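Local coordinates for protein paenibacillus xanthan lyase (Paenibacillus, PDB 6F2P) that cleaves the polysaccharide xanthan as a lyase, probably by the beta-elimination chemistry of polysaccharide lyase family 8, at residues A790-V803 against S886-L898. Numbering follows the deposited sequence.
Sequences ASGGKKLGFNNNAV and SSGYKLMLDNFSL. With CA (calcium ion), chain C; CA (calcium ion), chain D.
Leu891 CD2 sits over one face of the Phe798 ring, 4.1 Å from the ring centroid and offset toward the rim, a CH-pi contact. Phe798 CZ meets Leu893 CD2 at 3.7 Å, an oblique approach. Tyr889 has Ala802 CA over one face of its ring, again as CH-pi, while Val803 CG2 and Asn801 O come at it obliquely. Asn801 OD1 binds a calcium with Asp780 and Asp805. Strands 794-798 and 891-898 run antiparallel: Leu796 and Leu893 form a hydrogen-bonded pair, Leu796 N to Leu893 O being 2.6 Å and nearly straight at 168°. Leu796, Phe798, Leu891 and Leu893 all point to one face of the sheet, which packs against a second sheet containing strand 871-882, whose Leu877 touches Leu893: a calcium-bearing beta-sandwich. On the other face the bent Met892 chain (chi2 -69°) brings SD to 3.5 Å from Lys795 CE, while the ammonium of Lys795 goes on to a salt bridge with Asp787. Lys890, extended beyond CG, runs over Phe798 O and donates from NZ to Asn799 OD1 at 3.1 Å. A leucine here would probably leave Asn799 OD1 without that donor, and the amide held mainly from Thr781. Asp894 and Asn895 together face Arg824 of strand 817-826, a classic beta bulge on that side of the strand. Asp894 OD1 binds another calcium at 2.3 Å, together with the backbone oxygens of Ser791, Lys794 and Asp894, and Glu769 and Glu771 complete the site. Its OD2 accepts Ser791 N on the syn lone pair at 2.6 Å and salt-bridges Arg824; with calcium on OD1, these bonds hold the carboxylate's rotation.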
ATOM      1  N   ALA A 790       2.638  38.934   7.974  1.00 32.54           N
ATOM      2  CA  ALA A 790       3.192  37.633   8.298  1.00 24.48           C
ATOM      3  C   ALA A 790       4.142  37.165   7.215  1.00 28.49           C
ATOM      4  O   ALA A 790       3.984  37.502   6.033  1.00 24.22           O
ATOM      5  CB  ALA A 790       2.087  36.621   8.489  1.00 26.49           C
ATOM      6  N   SER A 791       5.137  36.399   7.639  1.00 25.83           N
ATOM      7  CA  SER A 791       6.064  35.749   6.733  1.00 21.68           C
ATOM      8  C   SER A 791       5.295  34.869   5.747  1.00 30.49           C
ATOM      9  O   SER A 791       4.522  33.995   6.148  1.00 29.07           O
ATOM     10  CB  SER A 791       7.037  34.895   7.536  1.00 22.93           C
ATOM     11  OG  SER A 791       8.170  34.538   6.768  1.00 28.94           O
ATOM     12  N   GLY A 792       5.497  35.113   4.457  1.00 26.77           N
ATOM     13  CA  GLY A 792       4.806  34.368   3.424  1.00 23.96           C
ATOM     14  C   GLY A 792       3.372  34.829   3.239  1.00 30.30           C
ATOM     15  O   GLY A 792       2.617  34.254   2.453  1.00 38.96           O
ATOM     16  N   GLY A 793       2.991  35.867   3.976  1.00 33.74           N
ATOM     17  CA  GLY A 793       1.656  36.428   3.874  1.00 31.04           C
ATOM     18  C   GLY A 793       0.596  35.545   4.499  1.00 30.53           C
ATOM     19  O   GLY A 793      -0.597  35.771   4.305  1.00 39.14           O
ATOM     20  N   LYS A 794       1.027  34.536   5.248  1.00 27.85           N
ATOM     21  CA  LYS A 794       0.094  33.614   5.886  1.00 26.58           C
ATOM     22  C   LYS A 794       0.536  33.258   7.296  1.00 26.03           C
ATOM     23  O   LYS A 794       1.726  33.148   7.580  1.00 34.72           O
ATOM     24  CB  LYS A 794      -0.061  32.339   5.053  1.00 29.03           C
ATOM     25  CG  LYS A 794      -0.674  32.549   3.674  1.00 31.13           C
ATOM     26  CD  LYS A 794      -0.753  31.243   2.901  1.00 30.16           C
ATOM     27  CE  LYS A 794      -1.441  31.443   1.558  1.00 33.03           C
ATOM     28  NZ  LYS A 794      -2.836  31.941   1.728  1.00 30.66           N
ATOM     29  N   LYS A 795      -0.434  33.082   8.182  1.00 25.39           N
ATOM     30  CA  LYS A 795      -0.156  32.611   9.529  1.00 29.23           C
ATOM     31  C   LYS A 795      -1.051  31.402   9.833  1.00 32.39           C
ATOM     32  O   LYS A 795      -2.078  31.204   9.181  1.00 28.39           O
ATOM     33  CB  LYS A 795      -0.381  33.735  10.541  1.00 26.67           C
ATOM     34  CG  LYS A 795      -1.800  34.265  10.552  1.00 28.15           C
ATOM     35  CD  LYS A 795      -1.926  35.587  11.296  1.00 27.84           C
ATOM     36  CE  LYS A 795      -3.374  36.063  11.286  1.00 26.15           C
ATOM     37  NZ  LYS A 795      -3.490  37.526  11.489  1.00 27.24           N
ATOM     38  N   LEU A 796      -0.654  30.587  10.807  1.00 31.55           N
ATOM     39  CA  LEU A 796      -1.434  29.407  11.174  1.00 26.67           C
ATOM     40  C   LEU A 796      -2.119  29.613  12.516  1.00 31.96           C
ATOM     41  O   LEU A 796      -1.456  29.731  13.552  1.00 31.11           O
ATOM     42  CB  LEU A 796      -0.557  28.150  11.222  1.00 28.96           C
ATOM     43  CG  LEU A 796      -1.345  26.846  11.376  1.00 24.67           C
ATOM     44  CD1 LEU A 796      -2.300  26.696  10.214  1.00 24.94           C
ATOM     45  CD2 LEU A 796      -0.441  25.630  11.488  1.00 15.57           C
ATOM     46  N   GLY A 797      -3.448  29.658  12.491  1.00 35.74           N
ATOM     47  CA  GLY A 797      -4.228  29.886  13.691  1.00 25.51           C
ATOM     48  C   GLY A 797      -4.575  28.578  14.355  1.00 25.67           C
ATOM     49  O   GLY A 797      -5.360  27.799  13.828  1.00 30.03           O
ATOM     50  N   PHE A 798      -3.967  28.321  15.506  1.00 29.20           N
ATOM     51  CA  PHE A 798      -4.327  27.156  16.297  1.00 29.79           C
ATOM     52  C   PHE A 798      -5.733  27.393  16.819  1.00 32.81           C
ATOM     53  O   PHE A 798      -6.127  28.538  17.032  1.00 39.76           O
ATOM     54  CB  PHE A 798      -3.380  26.981  17.486  1.00 27.44           C
ATOM     55  CG  PHE A 798      -2.019  26.471  17.118  1.00 28.18           C
ATOM     56  CD1 PHE A 798      -1.505  26.655  15.837  1.00 30.31           C
ATOM     57  CD2 PHE A 798      -1.247  25.800  18.056  1.00 28.70           C
ATOM     58  CE1 PHE A 798      -0.237  26.186  15.499  1.00 22.04           C
ATOM     59  CE2 PHE A 798       0.020  25.322  17.729  1.00 22.00           C
ATOM     60  CZ  PHE A 798       0.527  25.516  16.448  1.00 21.35           C
ATOM     61  N   ASN A 799      -6.484  26.319  17.025  1.00 32.71           N
ATOM     62  CA  ASN A 799      -7.826  26.426  17.591  1.00 33.27           C
ATOM     63  C   ASN A 799      -7.930  25.696  18.917  1.00 33.11           C
ATOM     64  O   ASN A 799      -9.023  25.345  19.354  1.00 38.03           O
ATOM     65  CB  ASN A 799      -8.861  25.895  16.610  1.00 29.11           C
ATOM     66  CG  ASN A 799      -9.113  26.856  15.475  1.00 33.94           C
ATOM     67  OD1 ASN A 799      -9.440  28.021  15.702  1.00 36.22           O
ATOM     68  ND2 ASN A 799      -8.938  26.385  14.243  1.00 33.07           N
ATOM     69  N   ASN A 800      -6.776  25.477  19.540  1.00 31.35           N
ATOM     70  CA  ASN A 800      -6.664  24.730  20.785  1.00 32.66           C
ATOM     71  C   ASN A 800      -7.623  25.196  21.876  1.00 36.18           C
ATOM     72  O   ASN A 800      -7.675  26.388  22.192  1.00 33.45           O
ATOM     73  CB  ASN A 800      -5.219  24.769  21.279  1.00 35.22           C
ATOM     74  CG  ASN A 800      -4.245  24.209  20.256  1.00 35.13           C
ATOM     75  OD1 ASN A 800      -4.454  24.347  19.048  1.00 34.74           O
ATOM     76  ND2 ASN A 800      -3.182  23.564  20.731  1.00 30.10           N
ATOM     77  N   ASN A 801      -8.369  24.231  22.428  1.00 41.31           N
ATOM     78  CA  ASN A 801      -9.444  24.456  23.403  1.00 36.96           C
ATOM     79  C   ASN A 801      -8.965  24.537  24.827  1.00 35.27           C
ATOM     80  O   ASN A 801      -9.506  25.292  25.623  1.00 42.97           O
ATOM     81  CB  ASN A 801     -10.438  23.290  23.399  1.00 35.62           C
ATOM     82  CG  ASN A 801     -11.119  23.099  22.082  1.00 41.84           C
ATOM     83  OD1 ASN A 801     -11.134  21.991  21.544  1.00 55.69           O
ATOM     84  ND2 ASN A 801     -11.715  24.165  21.557  1.00 40.42           N
ATOM     85  N   ALA A 802      -7.986  23.705  25.159  1.00 35.42           N
ATOM     86  CA  ALA A 802      -7.673  23.433  26.552  1.00 40.12           C
ATOM     87  C   ALA A 802      -6.225  23.018  26.749  1.00 36.52           C
ATOM     88  O   ALA A 802      -5.487  22.817  25.788  1.00 39.80           O
ATOM     89  CB  ALA A 802      -8.603  22.348  27.083  1.00 40.91           C
ATOM     90  N   VAL A 803      -5.828  22.892  28.009  1.00 36.06           N
ATOM     91  CA  VAL A 803      -4.481  22.475  28.359  1.00 36.77           C
ATOM     92  C   VAL A 803      -4.194  21.091  27.773  1.00 36.24           C
ATOM     93  O   VAL A 803      -5.099  20.266  27.654  1.00 37.73           O
ATOM     94  CB  VAL A 803      -4.289  22.515  29.894  1.00 30.81           C
ATOM     95  CG1 VAL A 803      -2.982  21.874  30.316  1.00 29.63           C
ATOM     96  CG2 VAL A 803      -4.361  23.949  30.381  1.00 27.51           C
ATOM     97  N   SER A 886      -6.161  36.720  28.046  1.00 45.68           N
ATOM     98  CA  SER A 886      -6.377  36.067  26.756  1.00 44.66           C
ATOM     99  C   SER A 886      -7.808  35.531  26.601  1.00 45.53           C
ATOM    100  O   SER A 886      -8.418  35.082  27.575  1.00 41.78           O
ATOM    101  CB  SER A 886      -5.368  34.938  26.563  1.00 42.67           C
ATOM    102  OG  SER A 886      -5.543  34.313  25.306  1.00 44.98           O
ATOM    103  N   SER A 887      -8.331  35.595  25.374  1.00 48.24           N
ATOM    104  CA  SER A 887      -9.651  35.054  25.034  1.00 37.39           C
ATOM    105  C   SER A 887      -9.723  33.565  25.343  1.00 44.97           C
ATOM    106  O   SER A 887     -10.761  33.050  25.767  1.00 52.50           O
ATOM    107  CB  SER A 887      -9.939  35.230  23.537  1.00 34.95           C
ATOM    108  OG  SER A 887      -9.986  36.587  23.142  1.00 40.02           O
ATOM    109  N   GLY A 888      -8.611  32.876  25.100  1.00 41.04           N
ATOM    110  CA  GLY A 888      -8.542  31.438  25.260  1.00 37.38           C
ATOM    111  C   GLY A 888      -7.130  30.913  25.095  1.00 38.39           C
ATOM    112  O   GLY A 888      -6.165  31.538  25.536  1.00 40.00           O
ATOM    113  N   TYR A 889      -7.009  29.766  24.439  1.00 39.20           N
ATOM    114  CA  TYR A 889      -5.738  29.061  24.377  1.00 31.97           C
ATOM    115  C   TYR A 889      -5.148  29.010  22.970  1.00 29.50           C
ATOM    116  O   TYR A 889      -4.182  28.284  22.726  1.00 24.06           O
ATOM    117  CB  TYR A 889      -5.910  27.633  24.894  1.00 31.56           C
ATOM    118  CG  TYR A 889      -6.379  27.522  26.328  1.00 39.41           C
ATOM    119  CD1 TYR A 889      -7.733  27.400  26.634  1.00 38.96           C
ATOM    120  CD2 TYR A 889      -5.469  27.516  27.378  1.00 40.95           C
ATOM    121  CE1 TYR A 889      -8.167  27.275  27.952  1.00 34.40           C
ATOM    122  CE2 TYR A 889      -5.892  27.397  28.698  1.00 51.03           C
ATOM    123  CZ  TYR A 889      -7.240  27.279  28.980  1.00 49.45           C
ATOM    124  OH  TYR A 889      -7.646  27.166  30.291  1.00 40.32           O
ATOM    125  N   LYS A 890      -5.718  29.777  22.048  1.00 33.23           N
ATOM    126  CA  LYS A 890      -5.285  29.714  20.653  1.00 31.44           C
ATOM    127  C   LYS A 890      -3.914  30.341  20.405  1.00 35.30           C
ATOM    128  O   LYS A 890      -3.192  30.700  21.342  1.00 34.58           O
ATOM    129  CB  LYS A 890      -6.345  30.314  19.729  1.00 33.46           C
ATOM    130  CG  LYS A 890      -7.670  29.566  19.793  1.00 37.88           C
ATOM    131  CD  LYS A 890      -8.684  30.105  18.797  1.00 35.41           C
ATOM    132  CE  LYS A 890      -9.987  29.324  18.890  1.00 31.49           C
ATOM    133  NZ  LYS A 890     -10.921  29.690  17.794  1.00 35.89           N
ATOM    134  N   LEU A 891      -3.556  30.461  19.133  1.00 33.22           N
ATOM    135  CA  LEU A 891      -2.236  30.953  18.773  1.00 28.73           C
ATOM    136  C   LEU A 891      -2.189  31.256  17.287  1.00 32.31           C
ATOM    137  O   LEU A 891      -2.818  30.562  16.483  1.00 36.03           O
ATOM    138  CB  LEU A 891      -1.185  29.902  19.126  1.00 30.61           C
ATOM    139  CG  LEU A 891       0.293  30.170  18.841  1.00 29.24           C
ATOM    140  CD1 LEU A 891       0.831  31.292  19.723  1.00 32.96           C
ATOM    141  CD2 LEU A 891       1.096  28.895  19.049  1.00 23.39           C
ATOM    142  N   MET A 892      -1.459  32.306  16.928  1.00 25.25           N
ATOM    143  CA  MET A 892      -1.224  32.635  15.530  1.00 28.13           C
ATOM    144  C   MET A 892       0.242  32.386  15.174  1.00 34.46           C
ATOM    145  O   MET A 892       1.081  33.284  15.291  1.00 37.38           O
ATOM    146  CB  MET A 892      -1.598  34.095  15.246  1.00 31.43           C
ATOM    147  CG  MET A 892      -3.093  34.366  15.189  1.00 30.57           C
ATOM    148  SD  MET A 892      -3.882  33.619  13.746  1.00 31.58           S
ATOM    149  CE  MET A 892      -5.567  33.488  14.338  1.00 24.07           C
ATOM    150  N   LEU A 893       0.547  31.165  14.740  1.00 30.96           N
ATOM    151  CA  LEU A 893       1.918  30.775  14.416  1.00 27.88           C
ATOM    152  C   LEU A 893       2.311  31.166  12.986  1.00 27.16           C
ATOM    153  O   LEU A 893       1.647  30.778  12.024  1.00 28.93           O
ATOM    154  CB  LEU A 893       2.081  29.268  14.626  1.00 23.51           C
ATOM    155  CG  LEU A 893       3.413  28.582  14.318  1.00 25.06           C
ATOM    156  CD1 LEU A 893       4.566  29.224  15.076  1.00 24.16           C
ATOM    157  CD2 LEU A 893       3.295  27.108  14.674  1.00 28.69           C
ATOM    158  N   ASP A 894       3.389  31.929  12.843  1.00 21.44           N
ATOM    159  CA  ASP A 894       3.825  32.361  11.517  1.00 26.12           C
ATOM    160  C   ASP A 894       4.862  31.403  10.947  1.00 28.12           C
ATOM    161  O   ASP A 894       4.691  30.892   9.841  1.00 28.10           O
ATOM    162  CB  ASP A 894       4.366  33.802  11.546  1.00 25.27           C
ATOM    163  CG  ASP A 894       4.661  34.357  10.145  1.00 31.83           C
ATOM    164  OD1 ASP A 894       4.355  33.667   9.144  1.00 28.73           O
ATOM    165  OD2 ASP A 894       5.187  35.491  10.040  1.00 21.63           O
ATOM    166  N   ASN A 895       5.936  31.165  11.699  1.00 27.19           N
ATOM    167  CA  ASN A 895       6.987  30.261  11.237  1.00 26.87           C
ATOM    168  C   ASN A 895       7.931  29.782  12.337  1.00 24.43           C
ATOM    169  O   ASN A 895       7.791  30.155  13.499  1.00 20.04           O
ATOM    170  CB  ASN A 895       7.783  30.885  10.081  1.00 22.87           C
ATOM    171  CG  ASN A 895       8.554  32.135  10.488  1.00 28.29           C
ATOM    172  OD1 ASN A 895       8.958  32.293  11.639  1.00 28.18           O
ATOM    173  ND2 ASN A 895       8.772  33.027   9.528  1.00 29.96           N
ATOM    174  N   PHE A 896       8.880  28.937  11.949  1.00 23.05           N
ATOM    175  CA  PHE A 896      10.001  28.577  12.799  1.00 20.40           C
ATOM    176  C   PHE A 896      11.278  29.016  12.092  1.00 27.80           C
ATOM    177  O   PHE A 896      11.321  29.091  10.864  1.00 26.95           O
ATOM    178  CB  PHE A 896      10.068  27.066  13.024  1.00 18.75           C
ATOM    179  CG  PHE A 896       8.962  26.514  13.880  1.00 23.35           C
ATOM    180  CD1 PHE A 896       8.981  26.691  15.253  1.00 20.51           C
ATOM    181  CD2 PHE A 896       7.924  25.787  13.314  1.00 22.48           C
ATOM    182  CE1 PHE A 896       7.978  26.178  16.046  1.00 22.94           C
ATOM    183  CE2 PHE A 896       6.913  25.263  14.106  1.00 28.54           C
ATOM    184  CZ  PHE A 896       6.941  25.463  15.476  1.00 25.91           C
ATOM    185  N   SER A 897      12.307  29.313  12.873  1.00 26.09           N
ATOM    186  CA  SER A 897      13.646  29.489  12.344  1.00 26.73           C
ATOM    187  C   SER A 897      14.584  28.660  13.199  1.00 21.19           C
ATOM    188  O   SER A 897      14.404  28.579  14.407  1.00 22.24           O
ATOM    189  CB  SER A 897      14.066  30.958  12.405  1.00 28.07           C
ATOM    190  OG  SER A 897      13.309  31.751  11.512  1.00 34.30           O
ATOM    191  N   LEU A 898      15.572  28.030  12.579  1.00 23.42           N
ATOM    192  CA  LEU A 898      16.643  27.390  13.332  1.00 27.32           C
ATOM    193  C   LEU A 898      17.912  28.192  13.102  1.00 27.61           C
ATOM    194  O   LEU A 898      18.389  28.296  11.973  1.00 30.66           O
ATOM    195  CB  LEU A 898      16.863  25.946  12.884  1.00 25.44           C
ATOM    196  CG  LEU A 898      15.632  25.061  12.725  1.00 24.75           C
ATOM    197  CD1 LEU A 898      16.066  23.642  12.407  1.00 27.98           C
ATOM    198  CD2 LEU A 898      14.761  25.105  13.958  1.00 23.85           C
TER
HETATM  199 CA    CA C1102       3.967  32.211   7.455  1.00 24.30          CA
HETATM  200 CA    CA D1103      -9.309  20.362  22.279  1.00 41.69          CA
HETATM  201  O   HOH W   1      -8.937  28.865  23.151  1.00 35.39           O